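PDB 3SS6: acetyl-CoA acetyltransferase from Bacillus anthracis, which probably catalyses the reversible condensation of two acetyl-CoA molecules into acetoacetyl-CoA, releasing free CoA, as a member of the thiolase family. Local coordinates for residues S194-D199 and I364-R369; A323-V328 and L334-V339. All blocks are in the same frame, centred on the assembly; numbering follows the deposited sequence. Where two conformers were deposited one is given.

Interaction 1: S194-D199 and I364-R369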
ATOM      1  N   SER A 194       9.005  23.960 -38.122  1.00 22.64           N
ATOM      2  CA  SER A 194      10.121  24.459 -38.917  1.00 21.80           C
ATOM      3  C   SER A 194      11.322  23.516 -38.897  1.00 23.22           C
ATOM      4  O   SER A 194      12.287  23.713 -39.639  1.00 24.40           O
ATOM      5  CB  SER A 194      10.539  25.852 -38.437  1.00 23.39           C
ATOM      6  OG  SER A 194       9.557  26.822 -38.766  1.00 26.11           O
ATOM      7  N   GLY A 195      11.262  22.500 -38.043  1.00 23.80           N
ATOM      8  CA  GLY A 195      12.315  21.503 -37.961  1.00 22.87           C
ATOM      9  C   GLY A 195      13.491  21.910 -37.090  1.00 21.84           C
ATOM     10  O   GLY A 195      14.543  21.265 -37.129  1.00 21.66           O
ATOM     11  N   TYR A 196      13.322  22.967 -36.297  1.00 17.58           N
ATOM     12  CA  TYR A 196      14.419  23.475 -35.467  1.00 20.06           C
ATOM     13  C   TYR A 196      14.974  22.429 -34.487  1.00 20.60           C
ATOM     14  O   TYR A 196      16.158  22.478 -34.117  1.00 21.42           O
ATOM     15  CB  TYR A 196      13.984  24.703 -34.658  1.00 18.55           C
ATOM     16  CG  TYR A 196      13.653  25.944 -35.457  1.00 20.22           C
ATOM     17  CD1 TYR A 196      13.960  26.041 -36.814  1.00 19.63           C
ATOM     18  CD2 TYR A 196      13.054  27.036 -34.841  1.00 20.53           C
ATOM     19  CE1 TYR A 196      13.659  27.189 -37.532  1.00 22.01           C
ATOM     20  CE2 TYR A 196      12.749  28.178 -35.553  1.00 22.50           C
ATOM     21  CZ  TYR A 196      13.053  28.251 -36.893  1.00 23.59           C
ATOM     22  OH  TYR A 196      12.742  29.399 -37.592  1.00 26.56           O
ATOM     23  N   PHE A 197      14.123  21.508 -34.048  1.00 20.20           N
ATOM     24  CA  PHE A 197      14.522  20.541 -33.021  1.00 16.71           C
ATOM     25  C   PHE A 197      14.928  19.196 -33.627  1.00 17.47           C
ATOM     26  O   PHE A 197      15.289  18.272 -32.906  1.00 18.75           O
ATOM     27  CB  PHE A 197      13.376  20.278 -32.032  1.00 17.88           C
ATOM     28  CG  PHE A 197      12.909  21.494 -31.269  1.00 18.93           C
ATOM     29  CD1 PHE A 197      13.762  22.559 -31.013  1.00 22.92           C
ATOM     30  CD2 PHE A 197      11.606  21.558 -30.798  1.00 17.52           C
ATOM     31  CE1 PHE A 197      13.310  23.670 -30.292  1.00 26.04           C
ATOM     32  CE2 PHE A 197      11.156  22.651 -30.082  1.00 18.87           C
ATOM     33  CZ  PHE A 197      12.006  23.708 -29.824  1.00 22.25           C
ATOM     34  N   ASP A 198      14.839  19.071 -34.946  1.00 17.48           N
ATOM     35  CA  ASP A 198      15.106  17.794 -35.597  1.00 17.93           C
ATOM     36  C   ASP A 198      16.463  17.205 -35.217  1.00 20.64           C
ATOM     37  O   ASP A 198      16.567  16.021 -34.894  1.00 22.96           O
ATOM     38  CB  ASP A 198      15.065  17.975 -37.120  1.00 21.00           C
ATOM     39  CG  ASP A 198      13.665  18.116 -37.657  1.00 25.12           C
ATOM     40  OD1 ASP A 198      12.706  18.150 -36.865  1.00 22.97           O
ATOM     41  OD2 ASP A 198      13.524  18.202 -38.893  1.00 24.92           O
ATOM     42  N   ASP A 199      17.504  18.028 -35.265  1.00 20.84           N
ATOM     43  CA  ASP A 199      18.873  17.566 -35.025  0.50 21.67           C
ATOM     44  C   ASP A 199      19.105  17.142 -33.576  1.00 21.09           C
ATOM     45  O   ASP A 199      19.812  16.167 -33.301  1.00 24.66           O
ATOM     46  CB  ASP A 199      19.888  18.659 -35.379  0.50 20.68           C
ATOM     47  CG  ASP A 199      19.976  18.929 -36.870  0.50 27.11           C
ATOM     48  OD1 ASP A 199      19.766  17.991 -37.664  0.50 29.54           O
ATOM     49  OD2 ASP A 199      20.266  20.088 -37.240  0.50 31.90           O
ATOM     50  N   ILE A 364      22.078  25.795 -27.071  1.00 14.10           N
ATOM     51  CA  ILE A 364      23.249  25.573 -27.915  1.00 14.66           C
ATOM     52  C   ILE A 364      22.866  25.493 -29.384  1.00 16.83           C
ATOM     53  O   ILE A 364      23.479  26.139 -30.238  1.00 15.13           O
ATOM     54  CB  ILE A 364      23.995  24.295 -27.509  1.00 13.34           C
ATOM     55  CG1 ILE A 364      24.692  24.498 -26.162  1.00 14.15           C
ATOM     56  CG2 ILE A 364      25.004  23.914 -28.580  1.00 16.66           C
ATOM     57  CD1 ILE A 364      25.127  23.204 -25.488  1.00 17.12           C
ATOM     58  N   HIS A 365      21.822  24.726 -29.674  1.00 16.87           N
ATOM     59  CA  HIS A 365      21.401  24.537 -31.050  1.00 14.09           C
ATOM     60  C   HIS A 365      20.793  25.789 -31.662  1.00 15.14           C
ATOM     61  O   HIS A 365      20.987  26.042 -32.851  1.00 16.31           O
ATOM     62  CB  HIS A 365      20.451  23.339 -31.155  1.00 16.25           C
ATOM     63  CG  HIS A 365      21.151  22.026 -30.999  1.00 18.20           C
ATOM     64  ND1 HIS A 365      21.813  21.412 -32.040  1.00 26.48           N
ATOM     65  CD2 HIS A 365      21.328  21.229 -29.919  1.00 15.28           C
ATOM     66  CE1 HIS A 365      22.354  20.284 -31.611  1.00 25.66           C
ATOM     67  NE2 HIS A 365      22.076  20.151 -30.327  1.00 16.94           N
ATOM     68  N   GLU A 366      20.071  26.571 -30.860  1.00 14.73           N
ATOM     69  CA  GLU A 366      19.445  27.784 -31.395  1.00 15.07           C
ATOM     70  C   GLU A 366      20.475  28.894 -31.625  1.00 17.66           C
ATOM     71  O   GLU A 366      20.391  29.621 -32.609  1.00 17.67           O
ATOM     72  CB  GLU A 366      18.278  28.247 -30.501  1.00 15.89           C
ATOM     73  CG  GLU A 366      17.502  29.492 -31.004  1.00 16.61           C
ATOM     74  CD  GLU A 366      16.742  29.280 -32.324  1.00 19.56           C
ATOM     75  OE1 GLU A 366      16.654  28.139 -32.820  1.00 18.33           O
ATOM     76  OE2 GLU A 366      16.221  30.278 -32.865  1.00 19.55           O
ATOM     77  N   LEU A 367      21.447  29.031 -30.727  1.00 16.55           N
ATOM     78  CA  LEU A 367      22.555  29.953 -30.984  1.00 18.21           C
ATOM     79  C   LEU A 367      23.194  29.612 -32.328  1.00 19.79           C
ATOM     80  O   LEU A 367      23.414  30.489 -33.168  1.00 19.72           O
ATOM     81  CB  LEU A 367      23.606  29.874 -29.876  1.00 16.26           C
ATOM     82  CG  LEU A 367      23.286  30.539 -28.532  1.00 16.17           C
ATOM     83  CD1 LEU A 367      24.302  30.101 -27.490  1.00 17.67           C
ATOM     84  CD2 LEU A 367      23.273  32.072 -28.667  1.00 17.58           C
ATOM     85  N   LYS A 368      23.478  28.332 -32.536  1.00 18.18           N
ATOM     86  CA  LYS A 368      24.132  27.916 -33.779  1.00 21.57           C
ATOM     87  C   LYS A 368      23.260  28.175 -35.007  1.00 21.35           C
ATOM     88  O   LYS A 368      23.749  28.656 -36.036  1.00 22.66           O
ATOM     89  CB  LYS A 368      24.552  26.447 -33.703  1.00 22.89           C
ATOM     90  CG  LYS A 368      25.749  26.222 -32.775  1.00 31.92           C
ATOM     91  CD  LYS A 368      26.295  24.805 -32.890  1.00 40.23           C
ATOM     92  CE  LYS A 368      26.757  24.495 -34.315  1.00 42.16           C
ATOM     93  NZ  LYS A 368      27.927  25.336 -34.722  1.00 39.51           N
ATOM     94  N   ARG A 369      21.971  27.872 -34.897  1.00 18.61           N
ATOM     95  CA  ARG A 369      21.040  28.099 -35.999  1.00 17.67           C
ATOM     96  C   ARG A 369      20.990  29.573 -36.403  1.00 21.05           C
ATOM     97  O   ARG A 369      20.954  29.900 -37.598  1.00 21.17           O
ATOM     98  CB  ARG A 369      19.632  27.594 -35.635  1.00 19.60           C
ATOM     99  CG  ARG A 369      18.674  27.564 -36.829  1.00 22.75           C
ATOM    100  CD  ARG A 369      17.231  27.293 -36.398  1.00 22.86           C
ATOM    101  NE  ARG A 369      16.641  28.441 -35.718  1.00 20.11           N
ATOM    102  CZ  ARG A 369      16.183  29.534 -36.331  1.00 20.85           C
ATOM    103  NH1 ARG A 369      16.243  29.645 -37.655  1.00 23.83           N
ATOM    104  NH2 ARG A 369      15.660  30.521 -35.616  1.00 24.20           N
TER
HETATM  105  O   HOH W   1      17.213  25.425 -32.638  1.00 19.76           O
HETATM  106  O   HOH W   2      20.648  21.467 -34.425  1.00 39.77           O
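A cation-pi stack of Arg369 on Tyr196 joins the turn after helix 174-194 to the last turns of helix 352-370. The guanidinium lies flat over one face of the ring, with the planes 9° apart. Arg369 CZ sits 3.4 Å from Tyr196 CZ, toward the hydroxyl end. Arg369 CD packs over the CD1-CE1 side of the ring, 3.5 Å from Tyr196 CD1, in a CH-pi contact. The opposite face is met by Ser194 CB, offset toward the rim.

Glu366 fixes the rotation of the guanidinium. Its carboxylate takes NE and NH2 of Arg369 side-on, one to each oxygen. The bond from Arg369 NE to Glu366 OE1 is 2.9 Å and nearly straight at 171°. That from Arg369 NH2 to Glu366 OE2 is 2.8 Å. Arg369 bends at chi3 (72°), which turns the guanidinium back to meet this carboxylate, one helical turn earlier. Arg370 also pairs with Glu366 OE2, so the carboxylate serves two arginines.

Two waters extend the contact. One gives Glu366 OE1 a 2.8 Å bond and reaches the backbone O of Tyr196 only weakly. The other joins His365 ND1 to Asp199 OD2, where it donates over 3.2 Å.

Gly195, with positive phi, closes helix 174-194 in a Schellman motif. A type I turn from Gly195 to Asp198 follows and presents Tyr196. Lys190 of helix 174-194 bonds to Tyr196 OH and Ser194 OG. Through Glu366 and Leu367, helix 352-370 rests on strand 314-317, and Ile364 and Leu367 also touch strand 385-393.

Interaction 2: A323-V328 and L334-V339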
ATOM      1  N   ALA A 323       4.061  33.114 -14.366  1.00 17.06           N
ATOM      2  CA  ALA A 323       4.186  34.175 -13.374  1.00 18.77           C
ATOM      3  C   ALA A 323       5.612  34.251 -12.852  1.00 18.56           C
ATOM      4  O   ALA A 323       6.144  35.333 -12.605  1.00 18.49           O
ATOM      5  CB  ALA A 323       3.234  33.932 -12.216  1.00 21.74           C
ATOM      6  N   GLN A 324       6.216  33.086 -12.656  1.00 17.59           N
ATOM      7  CA  GLN A 324       7.576  33.031 -12.143  1.00 19.21           C
ATOM      8  C   GLN A 324       8.538  33.599 -13.173  1.00 19.35           C
ATOM      9  O   GLN A 324       9.424  34.400 -12.843  1.00 18.79           O
ATOM     10  CB  GLN A 324       7.931  31.589 -11.771  1.00 18.31           C
ATOM     11  CG  GLN A 324       9.408  31.332 -11.615  1.00 21.10           C
ATOM     12  CD  GLN A 324      10.071  30.846 -12.893  1.00 25.52           C
ATOM     13  OE1 GLN A 324       9.465  30.132 -13.703  1.00 22.31           O
ATOM     14  NE2 GLN A 324      11.331  31.228 -13.076  1.00 26.89           N
ATOM     15  N   TYR A 325       8.358  33.204 -14.431  1.00 18.58           N
ATOM     16  CA  TYR A 325       9.165  33.772 -15.502  1.00 17.91           C
ATOM     17  C   TYR A 325       9.006  35.303 -15.543  1.00 19.64           C
ATOM     18  O   TYR A 325       9.984  36.053 -15.654  1.00 18.05           O
ATOM     19  CB  TYR A 325       8.816  33.179 -16.880  1.00 18.31           C
ATOM     20  CG  TYR A 325       9.430  34.062 -17.928  1.00 18.59           C
ATOM     21  CD1 TYR A 325      10.791  34.000 -18.183  1.00 18.84           C
ATOM     22  CD2 TYR A 325       8.679  35.036 -18.578  1.00 20.52           C
ATOM     23  CE1 TYR A 325      11.389  34.856 -19.083  1.00 20.08           C
ATOM     24  CE2 TYR A 325       9.273  35.898 -19.493  1.00 19.67           C
ATOM     25  CZ  TYR A 325      10.631  35.801 -19.730  1.00 21.64           C
ATOM     26  OH  TYR A 325      11.240  36.650 -20.624  1.00 23.22           O
ATOM     27  N   LEU A 326       7.764  35.768 -15.460  1.00 17.06           N
ATOM     28  CA  LEU A 326       7.487  37.200 -15.531  1.00 18.18           C
ATOM     29  C   LEU A 326       8.180  37.988 -14.421  1.00 20.32           C
ATOM     30  O   LEU A 326       8.654  39.101 -14.653  1.00 20.42           O
ATOM     31  CB  LEU A 326       5.979  37.456 -15.539  1.00 20.96           C
ATOM     32  CG  LEU A 326       5.331  37.154 -16.895  1.00 19.74           C
ATOM     33  CD1 LEU A 326       3.842  36.865 -16.746  1.00 20.74           C
ATOM     34  CD2 LEU A 326       5.553  38.326 -17.856  1.00 23.54           C
ATOM     35  N   ALA A 327       8.258  37.406 -13.223  1.00 19.85           N
ATOM     36  CA  ALA A 327       8.952  38.072 -12.123  1.00 18.68           C
ATOM     37  C   ALA A 327      10.425  38.260 -12.468  1.00 19.08           C
ATOM     38  O   ALA A 327      10.991  39.324 -12.231  1.00 23.55           O
ATOM     39  CB  ALA A 327       8.799  37.284 -10.821  1.00 20.79           C
ATOM     40  N   VAL A 328      11.043  37.226 -13.025  1.00 16.12           N
ATOM     41  CA  VAL A 328      12.442  37.319 -13.449  1.00 16.30           C
ATOM     42  C   VAL A 328      12.605  38.354 -14.558  1.00 18.92           C
ATOM     43  O   VAL A 328      13.506  39.188 -14.511  1.00 19.52           O
ATOM     44  CB  VAL A 328      12.979  35.963 -13.937  1.00 17.76           C
ATOM     45  CG1 VAL A 328      14.383  36.111 -14.493  1.00 17.45           C
ATOM     46  CG2 VAL A 328      12.979  34.955 -12.788  1.00 18.55           C
ATOM     47  N   LEU A 334      14.454  42.117 -18.808  1.00 23.17           N
ATOM     48  CA  LEU A 334      14.907  41.371 -19.977  1.00 21.99           C
ATOM     49  C   LEU A 334      14.203  41.814 -21.255  1.00 24.52           C
ATOM     50  O   LEU A 334      13.058  42.277 -21.221  1.00 25.54           O
ATOM     51  CB  LEU A 334      14.661  39.872 -19.791  1.00 22.78           C
ATOM     52  CG  LEU A 334      15.343  39.189 -18.611  1.00 22.72           C
ATOM     53  CD1 LEU A 334      14.911  37.742 -18.552  1.00 21.79           C
ATOM     54  CD2 LEU A 334      16.859  39.303 -18.720  1.00 23.36           C
ATOM     55  N   ASP A 335      14.897  41.652 -22.379  1.00 24.75           N
ATOM     56  CA  ASP A 335      14.299  41.806 -23.700  1.00 25.17           C
ATOM     57  C   ASP A 335      13.671  40.484 -24.116  1.00 20.44           C
ATOM     58  O   ASP A 335      14.371  39.554 -24.515  1.00 21.63           O
ATOM     59  CB  ASP A 335      15.368  42.204 -24.721  1.00 25.02           C
ATOM     60  CG  ASP A 335      14.807  42.373 -26.125  1.00 29.94           C
ATOM     61  OD1 ASP A 335      13.619  42.047 -26.348  1.00 26.48           O
ATOM     62  OD2 ASP A 335      15.560  42.830 -27.014  1.00 32.67           O
ATOM     63  N   ARG A 336      12.347  40.389 -24.030  1.00 20.49           N
ATOM     64  CA  ARG A 336      11.688  39.103 -24.260  1.00 21.62           C
ATOM     65  C   ARG A 336      11.993  38.514 -25.643  1.00 20.31           C
ATOM     66  O   ARG A 336      11.962  37.295 -25.822  1.00 21.06           O
ATOM     67  CB  ARG A 336      10.174  39.228 -24.057  1.00 22.81           C
ATOM     68  CG  ARG A 336       9.445  37.889 -24.100  1.00 20.87           C
ATOM     69  CD  ARG A 336       7.931  38.079 -23.987  1.00 25.71           C
ATOM     70  NE  ARG A 336       7.550  38.595 -22.675  1.00 22.38           N
ATOM     71  CZ  ARG A 336       6.303  38.871 -22.312  1.00 24.35           C
ATOM     72  NH1 ARG A 336       5.306  38.680 -23.166  1.00 25.52           N
ATOM     73  NH2 ARG A 336       6.049  39.344 -21.094  1.00 25.71           N
ATOM     74  N   GLU A 337      12.300  39.375 -26.615  1.00 22.53           N
ATOM     75  CA  GLU A 337      12.608  38.907 -27.967  1.00 22.42           C
ATOM     76  C   GLU A 337      13.869  38.051 -28.041  1.00 23.40           C
ATOM     77  O   GLU A 337      14.096  37.356 -29.037  1.00 21.86           O
ATOM     78  CB  GLU A 337      12.710  40.083 -28.942  1.00 24.58           C
ATOM     79  CG  GLU A 337      11.376  40.787 -29.174  1.00 30.89           C
ATOM     80  CD  GLU A 337      11.450  41.886 -30.232  1.00 44.51           C
ATOM     81  OE1 GLU A 337      10.377  42.342 -30.686  1.00 49.44           O
ATOM     82  OE2 GLU A 337      12.572  42.301 -30.602  1.00 45.90           O
ATOM     83  N   LYS A 338      14.682  38.107 -26.989  1.00 19.49           N
ATOM     84  CA  LYS A 338      15.890  37.290 -26.903  1.00 19.90           C
ATOM     85  C   LYS A 338      15.727  36.088 -25.987  1.00 20.10           C
ATOM     86  O   LYS A 338      16.659  35.304 -25.832  1.00 20.35           O
ATOM     87  CB  LYS A 338      17.068  38.131 -26.397  1.00 25.47           C
ATOM     88  CG  LYS A 338      17.308  39.363 -27.229  1.00 31.33           C
ATOM     89  CD  LYS A 338      18.763  39.784 -27.237  1.00 37.18           C
ATOM     90  CE  LYS A 338      19.250  40.155 -25.863  1.00 38.23           C
ATOM     91  NZ  LYS A 338      20.541  40.927 -25.940  1.00 39.08           N
ATOM     92  N   VAL A 339      14.553  35.936 -25.385  1.00 18.04           N
ATOM     93  CA  VAL A 339      14.377  34.935 -24.326  1.00 16.07           C
ATOM     94  C   VAL A 339      13.397  33.832 -24.714  1.00 15.98           C
ATOM     95  O   VAL A 339      12.318  34.117 -25.204  1.00 17.73           O
ATOM     96  CB  VAL A 339      13.829  35.604 -23.040  1.00 15.85           C
ATOM     97  CG1 VAL A 339      13.693  34.566 -21.927  1.00 16.70           C
ATOM     98  CG2 VAL A 339      14.737  36.751 -22.605  1.00 16.43           C
TER
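Glu329 OE1, which lies in the same helix as Tyr325, is gripped from both segments. Tyr325 OH hydrogen-bonds to this oxygen. Arg336 NE forms a salt bridge with Glu329 OE1. Arg336 is also paired through NH1 with Glu179 of helix 174-194, and a sulfate, probably from the crystallisation liquor, lies about 3 Å from its side chain at the nearest atoms.

No hydrogen bond runs directly between the segments, and the rest of the contact is packing. Tyr325 extends from the helix with CG anti to the backbone N (chi1 166°), which sends its hydroxyl end toward 334-339. Val339 comes from the opposite direction. Its CG1 lies 3.5 Å from Tyr325 OH and 3.7 Å from Tyr325 CE1, oblique to the ring. Leu334 CD1 lies more loosely, 4.4 Å from both Tyr325 OH and Val328 CG1. Leu326 crosses Arg336, with its CD2 3.4 Å from Arg336 NH2. A bend at chi3 (-67°) turns the end of the arginine chain toward this leucine and Glu329.

Here the chain, after leaving helix 322-332, reverses and packs back on that helix, in the C-terminal half of the thiolase fold. Helix 322-332 follows directly on the Asn-Glu-Ala-Phe sequence that is a signature of thiolases. After the helix, residues 336-338 make a short 3-10 segment. Asp335 begins it with an Asx turn: Glu337 N donates to Asp335 OD1 at 3.0 Å, from above the carboxylate plane. Backbone bonds from Lys338 N to Asp335 O and from Val339 N to Arg336 O hold the 3-10 segment. Val339 and Tyr325 both touch Ile317 of strand 314-317, while Leu326 packs on Glu176 and Val180 of helix 174-194.

Overall arrangement
The centres of the two contacts lie 21 Å apart, and their nearest atoms are about 8 Å apart without touching. Along the chain the order is 194-199, then 323-328, 334-339 and 364-369, so interaction 2 falls wholly between the segments of interaction 1. Interaction 1 is long-range and joins parts of the N-terminal and C-terminal thiolase domains. Interaction 2 is local and stays within the C-terminal domain. Both have side chains against helix 174-194 and strand 314-317, an outermost strand of the chain's mixed sheet. Together they link helix 174-194 of the N-terminal domain to two helices of the C-terminal half, 322-332 and 352-370.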